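Local coordinates for esterase YbfF (Escherichia coli, PDB 3BF7), which probably hydrolyses ester or thioester bonds, as an alpha/beta hydrolase whose helical cap and core domain together form a substrate-binding crevice, at residues 24-29 against 125-130; 48-53 against 88-93; 147-152 against 160-165; 156-161 against 233-238; 227-232 against 242-247. The protein carries 1 engineered substitution. All blocks are in the same frame, centred on the assembly; numbering follows the deposited sequence.

Contact 1 of 5, residues 24-29 against 125-130; sequences GLFGSL and DEIFAA
F26, which drives its ring against F128 and I127, stands on a turn closed by a backbone hydrogen bond, from G27 N to G24 O at 2.9 Å. This is a type II beta turn, and F26 fills its third place with a positive phi (70°), a conformation glycine adopts more readily than phenylalanine. From this place the ring points toward helix 125-136. Its leading atom, F26 CZ, comes within 3.6 Å of F128 CZ and lies over one face of that ring, displaced toward the rim. The two rings meet T-shaped, F26 giving the edge and F128 the face, with centroids 5.2 Å apart and planes at 74°.

The loop follows strand 19-22 of the hydrolase core, in the position where enzymes of the alpha/beta hydrolase fold usually build part of the oxyanion hole, whereas helix 125-136 probably belongs to the helical cap. A phenylalanine suits the join because its ring can give an edge to F128 and a side to I127 at once.

Beside the stack, I127 turns CG2 to F26 CE2 at 3.7 Å; this branch lies anti to the I127 backbone N, with CG1 beside that N (chi1 -77°). Within its own turn, F26 has L25 CG lying 3.6 Å above one ring face. Farther out, F173 meets F26 edge-to-face, W179 does the same with F128, and L162 of helix 156-163 touches both F26 and I127.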
# COMPACT_ATOMS: atom_id res chain seq x y z
N GLY A 24 -0.32 2.57 -0.58
CA GLY A 24 1.00 2.91 -1.08
C GLY A 24 1.39 4.38 -0.95
O GLY A 24 0.66 5.17 -0.35
N LEU A 25 2.54 4.73 -1.51
CA LEU A 25 3.05 6.09 -1.44
C LEU A 25 2.04 7.13 -1.93
O LEU A 25 1.42 6.97 -2.98
CB LEU A 25 4.35 6.21 -2.24
CG LEU A 25 5.06 7.57 -2.17
CD1 LEU A 25 5.50 7.88 -0.74
CD2 LEU A 25 6.26 7.55 -3.10
N PHE A 26 1.90 8.20 -1.14
CA PHE A 26 0.98 9.31 -1.40
C PHE A 26 -0.48 8.91 -1.25
O PHE A 26 -1.38 9.70 -1.55
CB PHE A 26 1.21 9.91 -2.80
CG PHE A 26 2.55 10.57 -2.98
CD1 PHE A 26 2.97 11.58 -2.12
CD2 PHE A 26 3.40 10.18 -4.01
CE1 PHE A 26 4.21 12.20 -2.30
CE2 PHE A 26 4.63 10.79 -4.20
CZ PHE A 26 5.04 11.80 -3.34
N GLY A 27 -0.73 7.70 -0.76
CA GLY A 27 -2.09 7.25 -0.55
C GLY A 27 -2.59 7.51 0.86
O GLY A 27 -1.96 8.23 1.64
N SER A 28 -3.74 6.92 1.18
CA SER A 28 -4.37 7.05 2.48
C SER A 28 -5.25 5.82 2.68
O SER A 28 -5.44 5.04 1.75
CB SER A 28 -5.23 8.32 2.54
OG SER A 28 -6.28 8.23 1.59
N LEU A 29 -5.80 5.67 3.88
CA LEU A 29 -6.59 4.48 4.19
C LEU A 29 -7.81 4.25 3.31
O LEU A 29 -8.33 3.13 3.26
CB LEU A 29 -7.00 4.49 5.67
CG LEU A 29 -7.94 5.55 6.23
CD1 LEU A 29 -9.37 5.26 5.81
CD2 LEU A 29 -7.83 5.56 7.75
N ASP A 125 9.45 12.33 -9.48
CA ASP A 125 9.87 13.73 -9.50
C ASP A 125 8.81 14.69 -10.01
O ASP A 125 8.65 15.78 -9.46
CB ASP A 125 11.16 13.90 -10.30
CG ASP A 125 12.37 13.37 -9.56
OD1 ASP A 125 12.25 12.93 -8.39
OD2 ASP A 125 13.47 13.41 -10.16
N GLU A 126 8.10 14.32 -11.07
CA GLU A 126 7.07 15.19 -11.62
C GLU A 126 5.89 15.29 -10.67
O GLU A 126 5.24 16.34 -10.57
CB GLU A 126 6.65 14.68 -13.00
CG GLU A 126 7.82 14.67 -13.97
CD GLU A 126 7.52 13.97 -15.26
OE1 GLU A 126 6.94 14.60 -16.16
OE2 GLU A 126 7.87 12.77 -15.37
N ILE A 127 5.60 14.20 -9.96
CA ILE A 127 4.52 14.20 -8.98
C ILE A 127 4.90 15.16 -7.84
O ILE A 127 4.08 15.97 -7.40
CB ILE A 127 4.24 12.77 -8.46
CG1 ILE A 127 3.46 11.99 -9.52
CG2 ILE A 127 3.48 12.81 -7.14
CD1 ILE A 127 3.32 10.51 -9.22
N PHE A 128 6.14 15.08 -7.37
CA PHE A 128 6.60 15.99 -6.31
C PHE A 128 6.53 17.43 -6.81
O PHE A 128 6.15 18.33 -6.06
CB PHE A 128 8.04 15.66 -5.89
CG PHE A 128 8.15 14.62 -4.81
CD1 PHE A 128 7.78 14.91 -3.50
CD2 PHE A 128 8.66 13.36 -5.09
CE1 PHE A 128 7.92 13.96 -2.48
CE2 PHE A 128 8.81 12.40 -4.09
CZ PHE A 128 8.45 12.71 -2.78
N ALA A 129 6.89 17.65 -8.07
CA ALA A 129 6.85 19.00 -8.64
C ALA A 129 5.41 19.53 -8.67
O ALA A 129 5.17 20.70 -8.37
CB ALA A 129 7.43 18.98 -10.05
N ALA A 130 4.47 18.66 -9.02
CA ALA A 130 3.06 19.04 -9.08
C ALA A 130 2.55 19.36 -7.68
O ALA A 130 1.82 20.35 -7.49
CB ALA A 130 2.25 17.90 -9.69

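Contact 2 of 5, residues 48-53 against 88-93; sequences VDVRNH and HSMGGK. Engineered in segment 48-53: V50 (natural residue Met).
M90 reaches from the start of helix 90-101 to V50 and H53 with a chain that is extended at first, CG lying anti to the backbone N (chi1 175°), and then bends at chi3 (75°). CB and CG serve as the arm. The sulfur comes next: M90 SD is 4.0 Å from H53 NE2 and 4.9 Å from the centroid of that ring, an oblique Met-aromatic contact. The methyl at the tip does most of the touching, with M90 CE 3.5 Å from H53 NE2 and 3.8 Å from V50 CG1. V50, an engineered replacement for methionine, meets it tip to tip. A flexible, unbranched methionine suits this place because its bendable end can reach across and settle against the imidazole.

H53 NE2 is buried here and has no partner in the model, while H53 ND1 makes a weak hydrogen bond with G27 O. An alanine in place of H53 would probably leave the M90 methyl with a gap on one side and G27 O without that partner.

Just before M90, S89 sits in a strained conformation (phi 50°) between strand 83-88 and the helix, with G91 two residues on, an arrangement consistent with the nucleophile elbow of the alpha/beta hydrolase fold.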
# COMPACT_ATOMS: atom_id res chain seq x y z
N VAL A 48 -5.47 1.12 7.44
CA VAL A 48 -4.54 2.02 8.11
C VAL A 48 -3.99 3.13 7.24
O VAL A 48 -3.94 3.03 6.01
CB VAL A 48 -3.29 1.25 8.66
CG1 VAL A 48 -3.73 0.01 9.40
CG2 VAL A 48 -2.34 0.90 7.52
N ASP A 49 -3.59 4.21 7.90
CA ASP A 49 -2.90 5.31 7.23
C ASP A 49 -1.45 5.01 7.61
O ASP A 49 -1.12 4.87 8.79
CB ASP A 49 -3.26 6.68 7.81
CG ASP A 49 -4.45 7.33 7.12
OD1 ASP A 49 -4.67 7.08 5.91
OD2 ASP A 49 -5.14 8.13 7.79
N VAL A 50 -0.59 4.86 6.61
CA VAL A 50 0.82 4.62 6.88
C VAL A 50 1.39 5.90 7.52
O VAL A 50 0.84 6.98 7.33
CB VAL A 50 1.57 4.31 5.55
CG1 VAL A 50 3.08 4.24 5.78
CG2 VAL A 50 1.05 3.00 4.98
N ARG A 51 2.46 5.77 8.29
CA ARG A 51 3.06 6.95 8.90
C ARG A 51 3.33 7.97 7.80
O ARG A 51 3.63 7.61 6.66
CB ARG A 51 4.36 6.60 9.64
CG ARG A 51 5.46 6.00 8.77
CD ARG A 51 6.81 6.03 9.48
NE ARG A 51 6.77 5.32 10.75
CZ ARG A 51 7.67 5.46 11.72
NH1 ARG A 51 8.71 6.28 11.57
NH2 ARG A 51 7.53 4.78 12.85
N ASN A 52 3.19 9.25 8.15
CA ASN A 52 3.42 10.35 7.23
C ASN A 52 2.39 10.46 6.11
O ASN A 52 2.60 11.18 5.13
CB ASN A 52 4.84 10.27 6.65
CG ASN A 52 5.90 10.50 7.70
OD1 ASN A 52 6.84 9.71 7.84
ND2 ASN A 52 5.75 11.58 8.46
N HIS A 53 1.28 9.74 6.25
CA HIS A 53 0.18 9.77 5.29
C HIS A 53 -1.14 9.95 6.03
O HIS A 53 -1.24 9.66 7.22
CB HIS A 53 0.11 8.48 4.47
CG HIS A 53 1.31 8.24 3.60
ND1 HIS A 53 1.30 8.39 2.23
CD2 HIS A 53 2.57 7.89 3.92
CE1 HIS A 53 2.50 8.14 1.75
NE2 HIS A 53 3.29 7.83 2.76
N HIS A 88 -0.53 -2.49 -0.95
CA HIS A 88 -0.24 -2.03 -2.30
C HIS A 88 1.06 -1.25 -2.33
O HIS A 88 1.26 -0.31 -1.55
CB HIS A 88 -1.36 -1.12 -2.82
CG HIS A 88 -1.05 -0.50 -4.14
ND1 HIS A 88 -0.97 0.87 -4.33
CD2 HIS A 88 -0.78 -1.06 -5.35
CE1 HIS A 88 -0.67 1.12 -5.59
NE2 HIS A 88 -0.54 -0.03 -6.23
N SER A 89 1.96 -1.64 -3.24
CA SER A 89 3.23 -0.95 -3.44
C SER A 89 3.98 -0.71 -2.13
O SER A 89 4.35 -1.67 -1.47
CB SER A 89 2.95 0.37 -4.18
OG SER A 89 4.04 0.72 -5.02
N MET A 90 4.22 0.55 -1.74
CA MET A 90 4.92 0.82 -0.48
C MET A 90 4.29 0.03 0.67
O MET A 90 5.00 -0.50 1.53
CB MET A 90 4.88 2.32 -0.17
CG MET A 90 5.47 2.71 1.18
SD MET A 90 5.16 4.44 1.58
CE MET A 90 3.41 4.37 2.02
N GLY A 91 2.96 -0.04 0.68
CA GLY A 91 2.26 -0.78 1.72
C GLY A 91 2.56 -2.26 1.63
O GLY A 91 2.61 -2.95 2.64
N GLY A 92 2.75 -2.75 0.41
CA GLY A 92 3.10 -4.14 0.20
C GLY A 92 4.50 -4.39 0.73
O GLY A 92 4.78 -5.45 1.29
N LYS A 93 5.40 -3.42 0.54
CA LYS A 93 6.76 -3.57 1.07
C LYS A 93 6.73 -3.58 2.60
O LYS A 93 7.47 -4.33 3.23
CB LYS A 93 7.67 -2.46 0.53
CG LYS A 93 8.35 -2.83 -0.79
CD LYS A 93 9.20 -1.69 -1.32
CE LYS A 93 10.06 -2.14 -2.50
NZ LYS A 93 10.86 -1.00 -3.05

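Contact 3 of 5, residues 147-152 against 160-165; sequences AIMRQH and QFLLKS
M149 spreads its thioether across two leucines of the facing helix. Its methyl carbon, M149 CE, lies 3.6 Å from L162 CD1 and 4.0 Å from L162 CB, so it rests against both the base and one branch of that side chain. The sulfur takes the other leucine, M149 SD standing 3.7 Å from L163 CD2, and these two side chains slide past each other in opposite directions. One residue can serve both because its chain leaves the helix with CG beside the backbone N (chi1 -60°), runs straight, and bends only at chi3 (84°), which turns CE away from L163 and over to L162. Putting an alanine in place of M149 would probably open a gap between the two helices, leaving L162 CD1 and L163 CD2 without the thioether that packs on them.

The contact joins helix 142-149 to helix 156-163, successive helices linked by a short loop in what is probably the helical cap. Leucines fit well here, since each offers one methyl branch to the thioether, at CE and at SD.

Around this first shell, V134 of helix 125-136 and I159 also touch M149, A145 and A146 back L163, and L162 leans on F26 from the core. At the margin R150 lies extended from CG to NE, and its guanidinium forms a salt bridge with E156 through R150 NH2, tying the segment after helix 142-149 to the start of helix 156-163. After I148 the chain curls round, with I148 O accepting Q151 N at 3.0 Å and, weakly, H152 ND1 at 3.5 Å.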
# COMPACT_ATOMS: atom_id res chain seq x y z
N ALA A 147 -6.19 21.77 -11.70
CA ALA A 147 -5.79 22.60 -12.83
C ALA A 147 -4.28 22.79 -12.86
O ALA A 147 -3.66 22.76 -13.93
CB ALA A 147 -6.48 23.96 -12.75
N ILE A 148 -3.68 22.98 -11.69
CA ILE A 148 -2.24 23.16 -11.59
C ILE A 148 -1.50 21.86 -11.86
O ILE A 148 -0.51 21.84 -12.59
CB ILE A 148 -1.85 23.68 -10.19
CG1 ILE A 148 -2.45 25.07 -9.98
CG2 ILE A 148 -0.33 23.71 -10.04
CD1 ILE A 148 -2.21 25.62 -8.61
N MET A 149 -1.99 20.78 -11.27
CA MET A 149 -1.35 19.48 -11.44
C MET A 149 -1.34 18.98 -12.88
O MET A 149 -0.42 18.28 -13.29
CB MET A 149 -2.01 18.46 -10.52
CG MET A 149 -1.89 18.86 -9.06
SD MET A 149 -2.57 17.66 -7.93
CE MET A 149 -1.18 16.54 -7.76
N ARG A 150 -2.37 19.35 -13.64
CA ARG A 150 -2.45 18.92 -15.03
C ARG A 150 -1.35 19.58 -15.87
O ARG A 150 -1.11 19.18 -17.01
CB ARG A 150 -3.82 19.26 -15.63
CG ARG A 150 -4.97 18.52 -14.97
CD ARG A 150 -6.23 18.56 -15.83
NE ARG A 150 -7.34 17.89 -15.16
CZ ARG A 150 -8.16 18.48 -14.29
NH1 ARG A 150 -7.99 19.76 -13.98
NH2 ARG A 150 -9.13 17.78 -13.72
N GLN A 151 -0.69 20.58 -15.30
CA GLN A 151 0.39 21.28 -15.99
C GLN A 151 1.69 20.51 -15.81
O GLN A 151 2.70 20.81 -16.46
CB GLN A 151 0.54 22.69 -15.43
CG GLN A 151 -0.74 23.50 -15.45
CD GLN A 151 -0.58 24.90 -14.86
OE1 GLN A 151 -1.55 25.65 -14.74
NE2 GLN A 151 0.65 25.24 -14.49
N HIS A 152 1.66 19.51 -14.93
CA HIS A 152 2.83 18.68 -14.64
C HIS A 152 2.62 17.22 -14.99
O HIS A 152 3.56 16.52 -15.38
CB HIS A 152 3.19 18.75 -13.16
CG HIS A 152 3.71 20.07 -12.71
ND1 HIS A 152 2.90 21.16 -12.46
CD2 HIS A 152 4.98 20.48 -12.46
CE1 HIS A 152 3.65 22.18 -12.08
NE2 HIS A 152 4.91 21.80 -12.08
N GLN A 160 -6.20 12.53 -9.65
CA GLN A 160 -7.34 12.36 -8.75
C GLN A 160 -6.97 11.57 -7.51
O GLN A 160 -7.47 11.84 -6.42
CB GLN A 160 -8.50 11.71 -9.50
CG GLN A 160 -9.05 12.58 -10.62
CD GLN A 160 -9.56 13.93 -10.14
OE1 GLN A 160 -9.49 14.93 -10.85
NE2 GLN A 160 -10.09 13.95 -8.92
N PHE A 161 -6.09 10.58 -7.66
CA PHE A 161 -5.64 9.77 -6.54
C PHE A 161 -4.93 10.67 -5.53
O PHE A 161 -5.22 10.64 -4.34
CB PHE A 161 -4.70 8.67 -7.04
CG PHE A 161 -3.77 8.13 -5.99
CD1 PHE A 161 -4.26 7.40 -4.91
CD2 PHE A 161 -2.40 8.35 -6.08
CE1 PHE A 161 -3.40 6.91 -3.93
CE2 PHE A 161 -1.53 7.87 -5.11
CZ PHE A 161 -2.03 7.14 -4.03
N LEU A 162 -4.00 11.48 -6.03
CA LEU A 162 -3.25 12.39 -5.17
C LEU A 162 -4.18 13.39 -4.47
O LEU A 162 -4.01 13.67 -3.28
CB LEU A 162 -2.20 13.15 -5.98
CG LEU A 162 -1.09 12.29 -6.58
CD1 LEU A 162 -0.25 13.12 -7.54
CD2 LEU A 162 -0.22 11.71 -5.46
N LEU A 163 -5.16 13.90 -5.21
CA LEU A 163 -6.08 14.88 -4.66
C LEU A 163 -6.95 14.36 -3.51
O LEU A 163 -7.53 15.15 -2.77
CB LEU A 163 -6.96 15.46 -5.77
CG LEU A 163 -6.20 16.39 -6.73
CD1 LEU A 163 -7.11 16.81 -7.87
CD2 LEU A 163 -5.70 17.61 -5.96
N LYS A 164 -7.03 13.04 -3.36
CA LYS A 164 -7.80 12.48 -2.26
C LYS A 164 -7.15 12.95 -0.96
O LYS A 164 -7.79 13.00 0.09
CB LYS A 164 -7.79 10.95 -2.32
CG LYS A 164 -8.55 10.35 -3.49
CD LYS A 164 -10.04 10.63 -3.39
CE LYS A 164 -10.80 9.90 -4.49
NZ LYS A 164 -12.27 10.05 -4.32
N SER A 165 -5.86 13.29 -1.04
CA SER A 165 -5.11 13.75 0.11
C SER A 165 -4.98 15.27 0.19
O SER A 165 -4.21 15.79 1.00
CB SER A 165 -3.71 13.11 0.12
OG SER A 165 -3.78 11.74 0.45

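Contact 4 of 5, residues 156-161 against 233-238; sequences EGVIQF and GHWVHA
Probably at the junction of the helical cap and the hydrolase core, beside the likely active site, helix 156-163 meets the loop that carries H234, a residue whose arrangement with S89 and D113 is consistent with a Ser-His-Asp catalytic triad. The next residue, W235, does the touching. Its indole points an edge at the face of F161, and W235 NE1 lies 3.7 Å above that ring, over its centre. The stack is edge-to-face but well tilted: the F161 ring and the five-membered ring of W235 have centroids 4.6 Å apart and planes at 52°. Alongside, W235 CZ2 is 3.8 Å from F161 CE2. At the far end of the indole, W235 CZ3 is approached by V158 CG2 at 4.1 Å, the two side chains crossing at about a right angle.

F161 faces this way because its CG is anti to the backbone N (chi1 158°), which carries the ring toward W235. On the core side, W235 is the centre of an inverse gamma turn and occupies the N-cap position of helix 236-239. H234 CD2 lies 3.7 Å above one face of the indole, and H88 meets it as well, so the tryptophan is braced from its own side before it reaches the helix.

Tryptophan suits the task by its length and broad apolar surface. Its NE1 edge lies over the phenylalanine ring, yet the N-H is not aimed straight at the centre, so any electrostatic part is probably small; all three side chains remain partly exposed, and the helix and the histidine loop are held here mainly by dispersion.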
# COMPACT_ATOMS: atom_id res chain seq x y z
N GLU A 156 -4.74 11.59 -15.59
CA GLU A 156 -5.84 12.07 -14.76
C GLU A 156 -6.09 11.19 -13.54
O GLU A 156 -6.42 11.69 -12.46
CB GLU A 156 -7.12 12.20 -15.58
CG GLU A 156 -8.27 12.86 -14.84
CD GLU A 156 -8.02 14.32 -14.51
OE1 GLU A 156 -8.77 14.88 -13.68
OE2 GLU A 156 -7.08 14.91 -15.08
N GLY A 157 -5.95 9.88 -13.70
CA GLY A 157 -6.17 8.97 -12.59
C GLY A 157 -5.21 9.22 -11.45
O GLY A 157 -5.59 9.17 -10.28
N VAL A 158 -3.95 9.49 -11.79
CA VAL A 158 -2.94 9.76 -10.78
C VAL A 158 -3.26 11.07 -10.07
O VAL A 158 -3.16 11.18 -8.85
CB VAL A 158 -1.53 9.84 -11.41
CG1 VAL A 158 -0.51 10.23 -10.36
CG2 VAL A 158 -1.16 8.50 -12.02
N ILE A 159 -3.65 12.08 -10.85
CA ILE A 159 -3.99 13.37 -10.28
C ILE A 159 -5.14 13.24 -9.27
O ILE A 159 -5.05 13.76 -8.16
CB ILE A 159 -4.40 14.37 -11.39
CG1 ILE A 159 -3.17 14.70 -12.24
CG2 ILE A 159 -4.98 15.63 -10.77
CD1 ILE A 159 -3.47 15.58 -13.45
N GLN A 160 -6.20 12.53 -9.65
CA GLN A 160 -7.34 12.36 -8.75
C GLN A 160 -6.97 11.57 -7.51
O GLN A 160 -7.47 11.84 -6.42
CB GLN A 160 -8.50 11.71 -9.50
CG GLN A 160 -9.05 12.58 -10.62
CD GLN A 160 -9.56 13.93 -10.14
OE1 GLN A 160 -9.49 14.93 -10.85
NE2 GLN A 160 -10.09 13.95 -8.92
N PHE A 161 -6.09 10.58 -7.66
CA PHE A 161 -5.64 9.77 -6.54
C PHE A 161 -4.93 10.67 -5.53
O PHE A 161 -5.22 10.64 -4.34
CB PHE A 161 -4.70 8.67 -7.04
CG PHE A 161 -3.77 8.13 -5.99
CD1 PHE A 161 -4.26 7.40 -4.91
CD2 PHE A 161 -2.40 8.35 -6.08
CE1 PHE A 161 -3.40 6.91 -3.93
CE2 PHE A 161 -1.53 7.87 -5.11
CZ PHE A 161 -2.03 7.14 -4.03
N GLY A 233 -2.62 -1.20 -14.82
CA GLY A 233 -1.43 -0.47 -14.45
C GLY A 233 -1.07 -0.70 -12.99
O GLY A 233 -1.53 -1.67 -12.37
N HIS A 234 -0.28 0.21 -12.43
CA HIS A 234 0.18 0.10 -11.05
C HIS A 234 -0.90 0.07 -9.97
O HIS A 234 -0.76 -0.67 -8.99
CB HIS A 234 1.19 1.21 -10.77
CG HIS A 234 1.80 1.15 -9.41
ND1 HIS A 234 2.43 0.02 -8.93
CD2 HIS A 234 1.92 2.09 -8.45
CE1 HIS A 234 2.91 0.27 -7.72
NE2 HIS A 234 2.61 1.52 -7.41
N TRP A 235 -1.95 0.87 -10.11
CA TRP A 235 -3.02 0.85 -9.12
C TRP A 235 -4.05 -0.17 -9.60
O TRP A 235 -5.18 0.17 -9.97
CB TRP A 235 -3.63 2.25 -8.97
CG TRP A 235 -2.75 3.21 -8.19
CD1 TRP A 235 -2.81 3.48 -6.85
CD2 TRP A 235 -1.66 3.98 -8.71
NE1 TRP A 235 -1.82 4.38 -6.51
CE2 TRP A 235 -1.10 4.70 -7.63
CE3 TRP A 235 -1.09 4.14 -9.98
CZ2 TRP A 235 -0.01 5.57 -7.78
CZ3 TRP A 235 -0.01 5.00 -10.14
CH2 TRP A 235 0.52 5.70 -9.04
N VAL A 236 -3.63 -1.43 -9.61
CA VAL A 236 -4.44 -2.54 -10.09
C VAL A 236 -5.84 -2.61 -9.49
O VAL A 236 -6.82 -2.83 -10.21
CB VAL A 236 -3.75 -3.90 -9.81
CG1 VAL A 236 -4.41 -5.00 -10.64
CG2 VAL A 236 -2.26 -3.81 -10.12
N HIS A 237 -5.93 -2.41 -8.18
CA HIS A 237 -7.21 -2.46 -7.48
C HIS A 237 -8.16 -1.34 -7.90
O HIS A 237 -9.38 -1.48 -7.80
CB HIS A 237 -6.99 -2.39 -5.97
CG HIS A 237 -6.14 -1.23 -5.55
ND1 HIS A 237 -4.80 -1.14 -5.87
CD2 HIS A 237 -6.45 -0.10 -4.88
CE1 HIS A 237 -4.32 0.00 -5.41
NE2 HIS A 237 -5.30 0.65 -4.81
N ALA A 238 -7.60 -0.23 -8.36
CA ALA A 238 -8.41 0.90 -8.80
C ALA A 238 -8.99 0.66 -10.19
O ALA A 238 -10.09 1.11 -10.50
CB ALA A 238 -7.58 2.17 -8.79

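Contact 5 of 5, residues 227-232 against 242-247; sequences HVIAGA and DAVLRA
Helix 241-253, the last helix of the alpha/beta hydrolase fold, packs here on the loop that leaves edge strand 224-226 and leads toward H234. The helix presents alanines at the points of closest approach, where small side chains let the loop come near. A247 sets its methyl over one face of the H227 imidazole: A247 CB is 3.8 Å from the ring centroid and 20° off the normal, a CH-pi contact. One turn earlier, A243 CB is straddled by two branches of I229, standing 3.9 Å from both I229 CG2 and I229 CD1. CG2 lies anti to the I229 backbone N while CG1 lies beside it (chi1 -55°), and a bend at chi2 brings CD1 back to A243, so the beta-branched isoleucine uses both arms.

Behind the A243 methyl, V244 touches I229 more loosely, V244 CG2 being 4.5 Å from I229 CG1. V236 and I201 press on these same two residues, so the loop and the C-terminal helix pack together against the strand 198-201 side of the sheet.

I229 also begins a type II beta turn ending at A232; the third place goes to G231, whose positive phi suits glycine. On the outer side of the helix R246 NH1 forms a salt bridge with D242 OD2 at 3.0 Å, coming from above the carboxylate plane (40° out of it). The guanidinium is laid back along the helix, with A243 CA 3.6 Å above one of its faces.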
# COMPACT_ATOMS: atom_id res chain seq x y z
N HIS A 227 -0.37 -13.64 -9.74
CA HIS A 227 -1.60 -13.60 -10.52
C HIS A 227 -1.61 -12.26 -11.23
O HIS A 227 -2.03 -11.25 -10.66
CB HIS A 227 -2.82 -13.72 -9.60
CG HIS A 227 -4.10 -13.88 -10.34
ND1 HIS A 227 -4.51 -13.02 -11.34
CD2 HIS A 227 -5.07 -14.82 -10.25
CE1 HIS A 227 -5.66 -13.42 -11.83
NE2 HIS A 227 -6.03 -14.51 -11.19
N VAL A 228 -1.14 -12.25 -12.46
CA VAL A 228 -1.08 -11.02 -13.24
C VAL A 228 -2.44 -10.62 -13.79
O VAL A 228 -3.16 -11.44 -14.37
CB VAL A 228 -0.09 -11.17 -14.42
CG1 VAL A 228 -0.05 -9.89 -15.23
CG2 VAL A 228 1.30 -11.50 -13.89
N ILE A 229 -2.80 -9.36 -13.59
CA ILE A 229 -4.07 -8.84 -14.07
C ILE A 229 -3.82 -8.13 -15.40
O ILE A 229 -3.22 -7.06 -15.44
CB ILE A 229 -4.69 -7.85 -13.06
CG1 ILE A 229 -4.81 -8.51 -11.68
CG2 ILE A 229 -6.05 -7.39 -13.55
CD1 ILE A 229 -5.65 -9.78 -11.66
N ALA A 230 -4.26 -8.75 -16.48
CA ALA A 230 -4.07 -8.19 -17.82
C ALA A 230 -4.71 -6.82 -17.99
O ALA A 230 -5.79 -6.55 -17.45
CB ALA A 230 -4.62 -9.16 -18.87
N GLY A 231 -4.03 -5.96 -18.73
CA GLY A 231 -4.55 -4.62 -18.99
C GLY A 231 -4.67 -3.70 -17.79
O GLY A 231 -5.49 -2.78 -17.80
N ALA A 232 -3.85 -3.93 -16.77
CA ALA A 232 -3.91 -3.09 -15.58
C ALA A 232 -2.56 -2.45 -15.26
O ALA A 232 -1.51 -3.07 -15.42
CB ALA A 232 -4.39 -3.90 -14.39
N ASP A 242 -12.53 -6.13 -9.34
CA ASP A 242 -13.14 -7.46 -9.38
C ASP A 242 -12.09 -8.54 -9.61
O ASP A 242 -12.08 -9.56 -8.92
CB ASP A 242 -14.21 -7.51 -10.47
CG ASP A 242 -13.65 -7.23 -11.85
OD1 ASP A 242 -12.98 -6.19 -12.03
OD2 ASP A 242 -13.89 -8.05 -12.77
N ALA A 243 -11.21 -8.33 -10.58
CA ALA A 243 -10.17 -9.30 -10.87
C ALA A 243 -9.23 -9.46 -9.68
O ALA A 243 -8.79 -10.56 -9.36
CB ALA A 243 -9.38 -8.87 -12.10
N VAL A 244 -8.93 -8.35 -9.01
CA VAL A 244 -8.06 -8.40 -7.85
C VAL A 244 -8.73 -9.19 -6.73
O VAL A 244 -8.10 -10.04 -6.10
CB VAL A 244 -7.71 -6.97 -7.35
CG1 VAL A 244 -6.96 -7.04 -6.02
CG2 VAL A 244 -6.85 -6.27 -8.39
N LEU A 245 -10.02 -8.93 -6.50
CA LEU A 245 -10.75 -9.65 -5.47
C LEU A 245 -10.89 -11.14 -5.77
O LEU A 245 -10.83 -11.96 -4.86
CB LEU A 245 -12.12 -9.01 -5.24
CG LEU A 245 -12.08 -7.71 -4.44
CD1 LEU A 245 -13.40 -6.98 -4.58
CD2 LEU A 245 -11.76 -8.00 -2.98
N ARG A 246 -11.06 -11.50 -7.04
CA ARG A 246 -11.16 -12.91 -7.38
C ARG A 246 -9.85 -13.61 -7.02
O ARG A 246 -9.85 -14.72 -6.48
CB ARG A 246 -11.45 -13.10 -8.88
CG ARG A 246 -12.85 -12.69 -9.31
CD ARG A 246 -13.24 -13.34 -10.63
NE ARG A 246 -12.38 -12.93 -11.74
CZ ARG A 246 -12.51 -11.80 -12.43
NH1 ARG A 246 -13.49 -10.95 -12.14
NH2 ARG A 246 -11.66 -11.52 -13.40
N ALA A 247 -8.73 -12.95 -7.30
CA ALA A 247 -7.42 -13.52 -6.99
C ALA A 247 -7.23 -13.62 -5.48
O ALA A 247 -6.75 -14.63 -4.97
CB ALA A 247 -6.32 -12.66 -7.61

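In the fold
From the N terminus, contact 1 closes a loop of 95 residues, bringing residues 24-29 of the core to helix 125-136. Contact 2 falls within that loop and joins residues 48-53 to the probable nucleophile elbow before helix 90-101; the two touch through L29 and D49. Contact 3 follows in series, closing a short loop between successive helices of the probable cap. Where it ends, on helix 156-163, contact 4 begins, and its long loop returns the chain from probable cap to core, reaching contact 2 through H88 and H234. Contact 5 crosses contact 4, their segments alternating along the chain, and ties the C-terminal helix to the loop before H234; V236 packs on both of its segments.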